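Side-chain contacts in telomeric DNA-binding factor trf1 (Schizosaccharomyces pombe, PDB 6K5S), which probably binds telomeric DNA and is represented here by its helical domain, a member of the telomere repeat binding factor family: residues E63-S68 against N106-E111; F90-A93 against A97-I100. All blocks are in the same frame, centred on the assembly; numbering follows the deposited sequence.

Interaction 1: E63-S68 against N106-E111; sequences ESFIYS and NENFLE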
# COMPACT_ATOMS: atom_id res chain seq x y z
N GLU A 63 -15.13 -7.37 7.31
CA GLU A 63 -15.69 -6.99 8.60
C GLU A 63 -14.85 -5.85 9.21
O GLU A 63 -14.11 -5.15 8.49
CB GLU A 63 -15.76 -8.21 9.52
CG GLU A 63 -16.25 -9.50 8.85
CD GLU A 63 -17.69 -9.42 8.36
OE1 GLU A 63 -18.22 -10.45 7.88
OE2 GLU A 63 -18.30 -8.32 8.43
N SER A 64 -15.00 -5.65 10.52
CA SER A 64 -14.26 -4.57 11.17
C SER A 64 -12.78 -4.92 11.30
O SER A 64 -11.93 -4.08 10.98
CB SER A 64 -14.86 -4.27 12.54
OG SER A 64 -16.13 -3.66 12.41
N PHE A 65 -12.47 -6.13 11.73
CA PHE A 65 -11.10 -6.55 12.01
C PHE A 65 -10.71 -7.75 11.15
O PHE A 65 -11.54 -8.35 10.45
CB PHE A 65 -10.91 -6.88 13.50
CG PHE A 65 -11.05 -5.70 14.39
CD1 PHE A 65 -9.95 -4.87 14.63
CD2 PHE A 65 -12.27 -5.38 14.97
CE1 PHE A 65 -10.08 -3.75 15.44
CE2 PHE A 65 -12.41 -4.26 15.78
CZ PHE A 65 -11.31 -3.45 16.03
N ILE A 66 -9.42 -8.08 11.21
CA ILE A 66 -8.83 -9.15 10.41
C ILE A 66 -8.66 -10.38 11.28
O ILE A 66 -8.00 -10.32 12.33
CB ILE A 66 -7.48 -8.72 9.82
CG1 ILE A 66 -7.64 -7.43 9.04
CG2 ILE A 66 -6.89 -9.85 8.92
CD1 ILE A 66 -6.34 -6.93 8.51
N TYR A 67 -9.20 -11.50 10.81
CA TYR A 67 -9.17 -12.75 11.56
C TYR A 67 -8.25 -13.70 10.80
O TYR A 67 -8.65 -14.26 9.78
CB TYR A 67 -10.58 -13.28 11.74
CG TYR A 67 -11.51 -12.26 12.37
CD1 TYR A 67 -11.35 -11.87 13.69
CD2 TYR A 67 -12.55 -11.69 11.64
CE1 TYR A 67 -12.19 -10.93 14.27
CE2 TYR A 67 -13.40 -10.75 12.21
CZ TYR A 67 -13.22 -10.38 13.53
OH TYR A 67 -14.08 -9.45 14.11
N SER A 68 -7.01 -13.82 11.26
CA SER A 68 -5.99 -14.46 10.43
C SER A 68 -6.36 -15.91 10.14
O SER A 68 -6.19 -16.38 9.01
CB SER A 68 -4.60 -14.37 11.09
OG SER A 68 -4.57 -14.84 12.44
N ASN A 106 -16.05 -3.28 21.32
CA ASN A 106 -16.21 -4.11 22.51
C ASN A 106 -16.12 -5.60 22.20
O ASN A 106 -15.43 -6.34 22.89
CB ASN A 106 -17.53 -3.79 23.20
CG ASN A 106 -17.76 -4.67 24.40
OD1 ASN A 106 -16.99 -4.65 25.35
ND2 ASN A 106 -18.81 -5.48 24.34
N GLU A 107 -16.84 -6.05 21.16
CA GLU A 107 -16.88 -7.48 20.85
C GLU A 107 -15.51 -8.03 20.49
O GLU A 107 -15.21 -9.19 20.77
CB GLU A 107 -17.86 -7.73 19.69
CG GLU A 107 -17.92 -9.16 19.19
CD GLU A 107 -19.15 -9.40 18.32
OE1 GLU A 107 -19.06 -9.17 17.09
OE2 GLU A 107 -20.21 -9.79 18.87
N ASN A 108 -14.68 -7.22 19.85
CA ASN A 108 -13.37 -7.62 19.35
C ASN A 108 -12.21 -7.21 20.26
O ASN A 108 -11.06 -7.48 19.90
CB ASN A 108 -13.14 -7.03 17.96
CG ASN A 108 -14.05 -7.67 16.90
OD1 ASN A 108 -13.72 -8.72 16.34
ND2 ASN A 108 -15.18 -7.02 16.61
N PHE A 109 -12.49 -6.57 21.41
CA PHE A 109 -11.41 -5.99 22.21
C PHE A 109 -10.37 -7.05 22.61
O PHE A 109 -9.17 -6.84 22.45
CB PHE A 109 -11.97 -5.31 23.46
CG PHE A 109 -10.90 -4.71 24.34
CD1 PHE A 109 -10.44 -3.42 24.12
CD2 PHE A 109 -10.34 -5.45 25.36
CE1 PHE A 109 -9.44 -2.88 24.93
CE2 PHE A 109 -9.36 -4.91 26.18
CZ PHE A 109 -8.91 -3.63 25.95
N LEU A 110 -10.82 -8.18 23.14
CA LEU A 110 -9.86 -9.18 23.59
C LEU A 110 -9.09 -9.80 22.42
O LEU A 110 -7.92 -10.15 22.58
CB LEU A 110 -10.58 -10.27 24.40
CG LEU A 110 -11.12 -9.77 25.75
CD1 LEU A 110 -11.92 -10.87 26.45
CD2 LEU A 110 -10.01 -9.24 26.65
N GLU A 111 -9.72 -9.95 21.26
CA GLU A 111 -9.00 -10.49 20.11
C GLU A 111 -7.93 -9.51 19.62
O GLU A 111 -6.88 -9.92 19.14
CB GLU A 111 -9.98 -10.83 19.00
CG GLU A 111 -9.32 -11.34 17.74
CD GLU A 111 -8.73 -12.72 17.93
OE1 GLU A 111 -9.39 -13.58 18.56
OE2 GLU A 111 -7.60 -12.95 17.47
O HOH W 1 -17.10 -8.58 15.36
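Phe65 and Asn108 are the closest backbone pair, their CA atoms 7.8 Å apart, which sets the loop segment 63-68 beside helix 102-113 at a distance that side chains must bridge. Asn108 does most of the bridging. Its CG stands beside its own backbone N and anti to the carbonyl carbon (chi1 -69°), and from there the amide reaches across between Phe65 and Tyr67. On the Phe65 side the touch is van der Waals, made by CB and the amide carbon CG of Asn108, both 3.5 Å from Phe65 CD2. The two side chains run past each other in opposite directions, and the planes of amide and phenyl ring are 42° apart.

Tyr67 supplies the polar half. Its hydroxyl is placed to donate to the amide oxygen, which sits in the plane of the phenol at the ring edge, with amide and ring 28° apart. The modelled separation of Tyr67 OH and Asn108 OD1 is 2.4 Å, so short that the geometry of this bond is doubtful.

The nitrogen end of the same amide is held as well. Asn108 ND2 donates to a water 2.8 Å away and to the carbonyl of His104, one turn earlier, and these two bonds are the chief evidence for the way the amide is turned. That water donates to Glu107 OE1 at 2.7 Å and, weakly, to Tyr67 OH. Further in, the Phe65 ring also packs on Leu105 and Val112. In this strand-free helical domain of the telomere repeat binding factor family, the contact packs the connection between helices 41-60 and 76-94 onto helix 102-113.

Interaction 2: F90-A93 against A97-I100; sequences FLAA and ALQI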
# COMPACT_ATOMS: atom_id res chain seq x y z
N PHE A 90 -8.02 -0.53 15.43
CA PHE A 90 -8.69 -0.12 16.65
C PHE A 90 -8.38 1.33 16.99
O PHE A 90 -9.28 2.11 17.32
CB PHE A 90 -8.29 -1.04 17.80
CG PHE A 90 -9.20 -0.96 18.99
CD1 PHE A 90 -9.06 0.08 19.91
CD2 PHE A 90 -10.17 -1.93 19.21
CE1 PHE A 90 -9.89 0.15 21.02
CE2 PHE A 90 -11.01 -1.85 20.32
CZ PHE A 90 -10.86 -0.81 21.22
N LEU A 91 -7.10 1.71 16.88
CA LEU A 91 -6.69 3.07 17.20
C LEU A 91 -7.26 4.07 16.21
O LEU A 91 -7.68 5.17 16.59
CB LEU A 91 -5.16 3.14 17.27
CG LEU A 91 -4.53 4.43 17.80
CD1 LEU A 91 -5.13 4.80 19.16
CD2 LEU A 91 -3.03 4.24 17.90
N ALA A 92 -7.32 3.69 14.93
CA ALA A 92 -7.90 4.59 13.93
C ALA A 92 -9.40 4.73 14.14
O ALA A 92 -9.96 5.82 13.98
CB ALA A 92 -7.62 4.08 12.52
N ALA A 93 -10.07 3.63 14.50
CA ALA A 93 -11.49 3.71 14.87
C ALA A 93 -11.71 4.71 16.00
O ALA A 93 -12.63 5.54 15.95
CB ALA A 93 -12.04 2.34 15.27
N ALA A 97 -10.69 7.93 12.27
CA ALA A 97 -10.21 7.71 10.91
C ALA A 97 -10.91 6.53 10.24
O ALA A 97 -10.98 6.46 9.01
CB ALA A 97 -8.70 7.51 10.93
N LEU A 98 -11.42 5.59 11.02
CA LEU A 98 -12.23 4.50 10.51
C LEU A 98 -13.55 4.51 11.25
O LEU A 98 -13.61 4.93 12.41
CB LEU A 98 -11.55 3.14 10.70
CG LEU A 98 -10.29 2.81 9.89
CD1 LEU A 98 -9.71 1.45 10.31
CD2 LEU A 98 -10.62 2.84 8.39
N GLN A 99 -14.59 4.03 10.57
CA GLN A 99 -15.97 4.03 11.06
C GLN A 99 -16.29 2.63 11.58
O GLN A 99 -16.84 1.79 10.86
CB GLN A 99 -16.94 4.45 9.96
CG GLN A 99 -16.90 5.95 9.67
CD GLN A 99 -17.08 6.78 10.92
OE1 GLN A 99 -16.13 7.39 11.43
NE2 GLN A 99 -18.31 6.81 11.44
N ILE A 100 -15.97 2.40 12.84
CA ILE A 100 -16.23 1.12 13.49
C ILE A 100 -16.95 1.41 14.80
O ILE A 100 -16.43 2.13 15.66
CB ILE A 100 -14.93 0.32 13.71
CG1 ILE A 100 -14.26 0.10 12.35
CG2 ILE A 100 -15.22 -1.01 14.40
CD1 ILE A 100 -12.94 -0.65 12.38
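Ala92 O, near the end of helix 76-94, accepts from two successive backbone amides of the following loop. Ala97 N is 2.8 Å from Ala92 O, but the N-H...O angle is 123°, strongly bent, and the bond is weak despite its length. Leu98 N approaches the same Ala92 O more directly, at 157°, yet its 3.3 Å makes this bond weak too. Two weak bonds thus share one carbonyl as the chain folds back beside the helix. A third polar touch is the CA-H...O contact from Ala93 CA to Leu98 O, 3.5 Å long and nearly straight at 168°.

The side chains close up around this bend. Ala92 CB meets Ala97 CB at 3.9 Å and is also approached by the branch point and CD1 of Leu98. Ala93 CB lies against Ile100 CB, also 3.9 Å away. The CA atoms of Ala93 and Leu98 come to 4.5 Å, a closeness consistent with the small alanine side chains of the helix. Around the bend, Ala97 and Leu98 pack on Met50 of helix 41-60, Ala92 on Leu24 of helix 10-24, and Ile100 on Leu105 of helix 102-113.

How the interactions relate
Interaction 2 is nested within the chain loop that interaction 1 closes: residues 90-100 lie between 63-68 and 106-111 in sequence, and the two contact centres are 12 Å apart. They also touch directly. Phe65 CZ comes to 3.7 Å from Phe90 CD2, and Phe109 CD1 to 3.9 Å from Phe90 CZ, placing Phe90 next to both segments of interaction 1. Separately, Ser64 OG packs on Ile100 CG2 at 3.4 Å. The turn of interaction 2 leads from helix 76-94 into helix 102-113, whose Asn108 then meets the earlier loop in interaction 1. Interaction 2 is local, with 3 residues between its segments, whereas interaction 1 spans 37; both lie in the same helical domain.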